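Local coordinates for putative sensory box/GGDEF family protein (Vibrio parahaemolyticus, PDB 3LID) that probably senses an extracellular signal through this PDC-fold domain and, as a whole protein, is predicted to make cyclic di-GMP from two GTP molecules, at residues 95-98 against 103-106; 198-201 against 207-210; 252-255 against 259-262. One frame throughout, in Å; residues are numbered along the deposited sequence.

In the fold
Following the chain from its N terminus, past the long helix 9-45, interaction 1 comes first: it closes the four-residue turn of the hairpin 91-98/103-106, at one margin of the seven-stranded sheet. Interaction 2 follows, closing the five-residue loop between 201 and 207 beside strand 189-195 of the second sheet. Interaction 3 then closes the three-residue turn between strands 246-254 and 260-268. The three loops run in series, none enclosing or crossing another. Interactions 2 and 3 touch, Ile201 CD1 lying 4.0 Å from Leu261 CD1, whereas interaction 1 belongs to the other sheet, with its centre about 29 Å from that of interaction 3 across the middle of the chain.

Interaction 1: 95-98 against 103-106; sequences IKYD and IAGP
The Tyr97 ring meets Ala104 at its edge, the methyl CB lying near the ring plane 3.8 Å from Tyr97 CD1, while the carbonyl oxygen of Ile103 comes in obliquely. Tyr97 and Ala104 belong to a beta hairpin, strands 91-98 and 103-106, whose second strand is the outermost at this margin of the antiparallel sheet. The two form a non-hydrogen-bonded pair, and so do Ile95 and Pro106, with all four side chains on the same face. That face turns to helix 59-76: Ile95 rests on Trp69 and Ser70, Tyr97 on Ala73 and Pro106 on Glu66. The tyrosine CG stands anti to the backbone N (chi1 169°), which carries CD1 past the Ile103 carbonyl.

Between these pairs sits Lys96 with Gly105, a hydrogen-bonded pair closed in both directions. Lys96 N gives a nearly straight bond to Gly105 O (3.0 Å), although the donor is tilted 30° from the carbonyl plane, and Gly105 N returns a more bent one to Lys96 O (3.1 Å). Lys96 O is also approached by the Ala104 CA hydrogen, with CA at 3.2 Å.

Toward the turn, Asp98 N bonds Ile103 O at 2.9 Å, but the reverse link from Ile103 N to Asp98 O is weak. In the turn, Thr101 OG1 hydrogen-bonds both Asp98 OD2 and Ile103 N. At the other end Ile95 reaches the proline with its last carbon: CD1 is 3.6 Å from Pro106 CB and, tighter than usual for two carbons, 3.4 Å from Pro106 CA.

Interaction 2: 198-201 against 207-210; sequences GFYI and SRLY
A 3-10 turn ending at Arg208 brings the loop after strand 200-202 back against that strand in the second sheet of this PDC-fold sensor domain. Arg208 sets its CD over one face of the Tyr200 ring, 3.7 Å from the ring centroid in a CH-pi contact. Its chain bends at chi3 (53°) and carries the guanidinium past the phenol, the two planes 71° apart; the cation-pi component is long and weak at best. Arg208 NH2 instead finds its strong partner in Glu192, a salt bridge to strand 189-195.

Next along the loop, Leu209 CD2 packs 3.9 Å from Tyr200 CB and touches the carbonyl carbon of Ile201. The direct backbone link is Tyr210 N to Tyr200 O, 2.8 Å, with the N-H approaching the carbonyl oxygen almost head-on. Waters extend it at both ends: one accepts from Tyr200 N and donates to Arg208 O, while another joins Ile201 O to Tyr210 OH.

Tyr200 N and O and Ile201 O are thus each met, by water or by Tyr210 N, and the arginine serves two purposes, its CD methylene lying over an aromatic face while its charge is met by Glu192, an ion pair that probably keeps the guanidinium from turning.

Interaction 3: 252-255 against 259-262; sequences SIKF and EPLH
Strands 252-254 and 260-262 run antiparallel with a marked twist, their axes at 142° and 4.5 Å apart at closest approach. Ile253 and Leu261 form the hydrogen-bonded pair: Ile253 N reaches Leu261 O at 2.9 Å, and Leu261 N returns to Ile253 O at 2.8 Å, both bonds close to straight. Each carbonyl oxygen also receives a CA hydrogen of a flanking residue, Ser252 for Leu261 O and Pro260 for Ile253 O.

On one face, His262 turns its edge to Ser252. His262 ND1 donates to Ser252 OG at 2.8 Å, with the oxygen only 5° out of the imidazole plane. Ser252 OG lies anti to its carbonyl carbon (chi1 -58°), which points the hydroxyl across to the ring. The imidazole also meets the ring of Trp230, their planes nearly perpendicular; the bond and the tryptophan together probably limit how the imidazole can rotate.

Ile253 and Leu261 lie side by side on the other face, CG1 of the isoleucine 4.0 Å from the leucine CB. Here the hairpin meets helix 9-45: Ile253 touches Tyr30, and Phe255 sets its ring edge-to-face with that tyrosine. Closer to the turn, Lys254 runs alongside Pro260 and curls at its last torsion, bringing NZ to 3.5 Å from Pro260 CD. NZ has a weak hydrogen bond to Asn258 O in the turn.

Where the strands part, a water accepts from Phe255 N and donates to Glu259 O, 2.7 Å away, in place of a direct backbone bond. Two strands joined by a short connection, paired in antiparallel register and splayed at the turn, make a twisted beta hairpin, here one that joins the second sheet of the PDC-fold sensor domain to its long N-terminal helix.

Interaction 1: 95-98 against 103-106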
# COMPACT_ATOMS: atom_id res chain seq x y z
N ILE A 95 -2.12 6.17 -17.15
CA ILE A 95 -3.20 5.17 -17.19
C ILE A 95 -3.73 5.15 -15.78
O ILE A 95 -2.96 5.12 -14.83
CB ILE A 95 -2.59 3.80 -17.59
CG1 ILE A 95 -2.19 3.78 -19.10
CG2 ILE A 95 -3.48 2.61 -17.18
CD1 ILE A 95 -3.03 4.39 -20.03
N LYS A 96 -5.05 5.12 -15.68
CA LYS A 96 -5.74 5.05 -14.36
C LYS A 96 -6.52 3.75 -14.36
O LYS A 96 -7.04 3.33 -15.41
CB LYS A 96 -6.71 6.23 -14.12
CG LYS A 96 -5.92 7.55 -14.15
CD LYS A 96 -6.88 8.66 -14.05
CE LYS A 96 -7.40 8.69 -12.54
NZ LYS A 96 -8.19 9.96 -12.24
N TYR A 97 -6.63 3.13 -13.16
CA TYR A 97 -7.34 1.85 -13.07
C TYR A 97 -8.24 1.93 -11.86
O TYR A 97 -7.86 2.47 -10.76
CB TYR A 97 -6.32 0.69 -12.96
CG TYR A 97 -7.01 -0.63 -12.58
CD1 TYR A 97 -7.77 -1.32 -13.55
CD2 TYR A 97 -6.87 -1.13 -11.30
CE1 TYR A 97 -8.37 -2.53 -13.24
CE2 TYR A 97 -7.48 -2.36 -10.93
CZ TYR A 97 -8.20 -3.03 -11.92
OH TYR A 97 -8.79 -4.23 -11.55
N ASP A 98 -9.45 1.38 -12.01
CA ASP A 98 -10.40 1.44 -10.93
C ASP A 98 -10.77 -0.02 -10.54
O ASP A 98 -11.35 -0.71 -11.36
CB ASP A 98 -11.73 2.06 -11.44
CG ASP A 98 -12.82 2.07 -10.34
OD1 ASP A 98 -12.67 2.77 -9.32
OD2 ASP A 98 -13.86 1.44 -10.56
N ILE A 103 -11.98 -1.20 -14.76
CA ILE A 103 -11.74 -0.39 -15.94
C ILE A 103 -10.38 0.29 -15.84
O ILE A 103 -10.10 0.89 -14.78
CB ILE A 103 -12.81 0.70 -16.09
CG1 ILE A 103 -14.12 -0.00 -16.48
CG2 ILE A 103 -12.44 1.66 -17.18
CD1 ILE A 103 -15.33 0.80 -16.19
N ALA A 104 -9.55 0.15 -16.89
CA ALA A 104 -8.28 0.87 -17.03
C ALA A 104 -8.32 1.66 -18.31
O ALA A 104 -8.81 1.16 -19.35
CB ALA A 104 -7.09 -0.13 -17.13
N GLY A 105 -7.68 2.83 -18.35
CA GLY A 105 -7.51 3.47 -19.64
C GLY A 105 -6.78 4.79 -19.42
O GLY A 105 -6.58 5.24 -18.25
N PRO A 106 -6.40 5.44 -20.51
CA PRO A 106 -5.56 6.64 -20.38
C PRO A 106 -6.36 7.87 -20.04
O PRO A 106 -7.57 7.95 -20.39
CB PRO A 106 -4.97 6.79 -21.82
CG PRO A 106 -6.03 6.18 -22.72
CD PRO A 106 -6.46 4.93 -21.89

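Interaction 2: 198-201 against 207-210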
# COMPACT_ATOMS: atom_id res chain seq x y z
N GLY A 198 2.99 5.76 13.97
CA GLY A 198 1.89 5.48 14.90
C GLY A 198 0.46 5.65 14.39
O GLY A 198 -0.48 5.21 14.98
N PHE A 199 0.32 6.25 13.18
CA PHE A 199 -1.00 6.47 12.68
C PHE A 199 -1.46 5.31 11.80
O PHE A 199 -0.62 4.59 11.23
CB PHE A 199 -1.01 7.79 11.84
CG PHE A 199 -0.88 9.03 12.72
CD1 PHE A 199 -1.99 9.43 13.45
CD2 PHE A 199 0.29 9.71 12.74
CE1 PHE A 199 -1.86 10.60 14.27
CE2 PHE A 199 0.43 10.90 13.59
CZ PHE A 199 -0.70 11.26 14.30
N TYR A 200 -2.75 5.17 11.67
CA TYR A 200 -3.37 4.03 10.97
C TYR A 200 -3.56 4.31 9.50
O TYR A 200 -4.06 5.41 9.13
CB TYR A 200 -4.72 3.76 11.54
CG TYR A 200 -4.67 3.09 12.92
CD1 TYR A 200 -5.00 1.76 13.06
CD2 TYR A 200 -4.40 3.86 14.08
CE1 TYR A 200 -4.99 1.11 14.33
CE2 TYR A 200 -4.36 3.21 15.35
CZ TYR A 200 -4.69 1.88 15.44
OH TYR A 200 -4.71 1.28 16.72
N ILE A 201 -3.20 3.33 8.66
CA ILE A 201 -3.52 3.48 7.21
C ILE A 201 -4.44 2.38 6.74
O ILE A 201 -4.85 2.35 5.55
CB ILE A 201 -2.26 3.52 6.35
CG1 ILE A 201 -1.37 2.29 6.57
CG2 ILE A 201 -1.46 4.80 6.60
CD1 ILE A 201 -0.27 2.24 5.51
N SER A 207 -12.89 5.34 10.51
CA SER A 207 -12.82 6.62 11.16
C SER A 207 -11.51 6.84 11.87
O SER A 207 -11.24 7.95 12.28
CB SER A 207 -14.00 6.83 12.11
OG SER A 207 -13.73 6.14 13.31
N ARG A 208 -10.66 5.81 11.97
CA ARG A 208 -9.38 6.06 12.61
C ARG A 208 -8.24 6.27 11.63
O ARG A 208 -7.09 6.43 12.04
CB ARG A 208 -9.03 4.91 13.57
CG ARG A 208 -8.80 3.60 12.90
CD ARG A 208 -8.40 2.50 13.96
NE ARG A 208 -9.37 2.45 15.05
CZ ARG A 208 -9.30 1.63 16.11
NH1 ARG A 208 -10.24 1.66 17.03
NH2 ARG A 208 -8.34 0.72 16.22
N LEU A 209 -8.54 6.34 10.33
CA LEU A 209 -7.40 6.43 9.35
C LEU A 209 -6.79 7.79 9.20
O LEU A 209 -7.53 8.81 9.12
CB LEU A 209 -7.84 5.91 7.97
CG LEU A 209 -8.44 4.54 7.99
CD1 LEU A 209 -8.82 4.04 6.58
CD2 LEU A 209 -7.40 3.56 8.65
N TYR A 210 -5.45 7.85 9.03
CA TYR A 210 -4.73 9.02 8.52
C TYR A 210 -4.85 10.22 9.47
O TYR A 210 -4.99 11.40 9.02
CB TYR A 210 -5.24 9.48 7.13
CG TYR A 210 -5.69 8.37 6.25
CD1 TYR A 210 -4.82 7.32 5.91
CD2 TYR A 210 -6.96 8.39 5.64
CE1 TYR A 210 -5.26 6.30 5.05
CE2 TYR A 210 -7.39 7.39 4.79
CZ TYR A 210 -6.52 6.36 4.47
OH TYR A 210 -6.89 5.34 3.66
O HOH W 1 -4.52 7.41 12.32
O HOH W 2 -6.58 2.46 3.43

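Interaction 3: 252-255 against 259-262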
# COMPACT_ATOMS: atom_id res chain seq x y z
N SER A 252 5.76 -6.91 12.59
CA SER A 252 6.29 -5.84 11.69
C SER A 252 6.81 -6.41 10.38
O SER A 252 7.45 -7.49 10.39
CB SER A 252 7.36 -4.99 12.39
OG SER A 252 6.82 -4.42 13.56
N ILE A 253 6.58 -5.66 9.28
CA ILE A 253 7.26 -6.07 8.03
C ILE A 253 7.86 -4.87 7.45
O ILE A 253 7.63 -3.73 7.97
CB ILE A 253 6.29 -6.60 7.00
CG1 ILE A 253 5.26 -5.55 6.67
CG2 ILE A 253 5.68 -7.95 7.56
CD1 ILE A 253 4.16 -6.07 5.55
N LYS A 254 8.71 -5.10 6.42
CA LYS A 254 9.20 -3.95 5.68
C LYS A 254 8.61 -4.11 4.28
O LYS A 254 8.92 -5.10 3.62
CB LYS A 254 10.71 -3.88 5.66
CG LYS A 254 11.17 -3.36 7.07
CD LYS A 254 12.66 -3.12 7.10
CE LYS A 254 13.18 -2.83 8.51
NZ LYS A 254 12.28 -1.90 9.21
N PHE A 255 7.70 -3.20 3.91
CA PHE A 255 6.95 -3.41 2.64
C PHE A 255 7.39 -2.30 1.65
O PHE A 255 6.90 -1.15 1.74
CB PHE A 255 5.44 -3.34 2.90
CG PHE A 255 4.63 -3.54 1.67
CD1 PHE A 255 4.64 -4.77 0.98
CD2 PHE A 255 3.85 -2.50 1.19
CE1 PHE A 255 3.87 -4.95 -0.18
CE2 PHE A 255 3.06 -2.66 0.05
CZ PHE A 255 3.03 -3.85 -0.64
N GLU A 259 11.48 1.48 6.17
CA GLU A 259 10.82 1.74 7.44
C GLU A 259 9.86 0.58 7.71
O GLU A 259 9.26 0.01 6.76
CB GLU A 259 9.99 3.01 7.23
CG GLU A 259 9.20 3.56 8.35
CD GLU A 259 8.65 4.97 7.93
OE1 GLU A 259 7.41 5.09 7.69
OE2 GLU A 259 9.50 5.89 7.81
N PRO A 260 9.62 0.27 8.97
CA PRO A 260 8.67 -0.78 9.27
C PRO A 260 7.22 -0.37 9.09
O PRO A 260 6.86 0.81 9.25
CB PRO A 260 8.94 -1.12 10.76
CG PRO A 260 9.45 0.15 11.30
CD PRO A 260 10.27 0.81 10.21
N LEU A 261 6.39 -1.37 8.79
CA LEU A 261 4.94 -1.26 8.74
C LEU A 261 4.46 -2.25 9.79
O LEU A 261 4.90 -3.39 9.80
CB LEU A 261 4.39 -1.70 7.37
CG LEU A 261 2.86 -1.54 7.28
CD1 LEU A 261 2.37 -0.10 7.42
CD2 LEU A 261 2.52 -2.04 5.82
N HIS A 262 3.60 -1.80 10.68
CA HIS A 262 3.20 -2.73 11.81
C HIS A 262 1.85 -3.30 11.54
O HIS A 262 0.92 -2.59 11.17
CB HIS A 262 3.18 -1.92 13.12
CG HIS A 262 4.46 -1.21 13.39
ND1 HIS A 262 5.65 -1.89 13.63
CD2 HIS A 262 4.76 0.11 13.49
CE1 HIS A 262 6.62 -1.03 13.86
NE2 HIS A 262 6.12 0.20 13.80
O HOH W 3 7.17 -0.88 5.35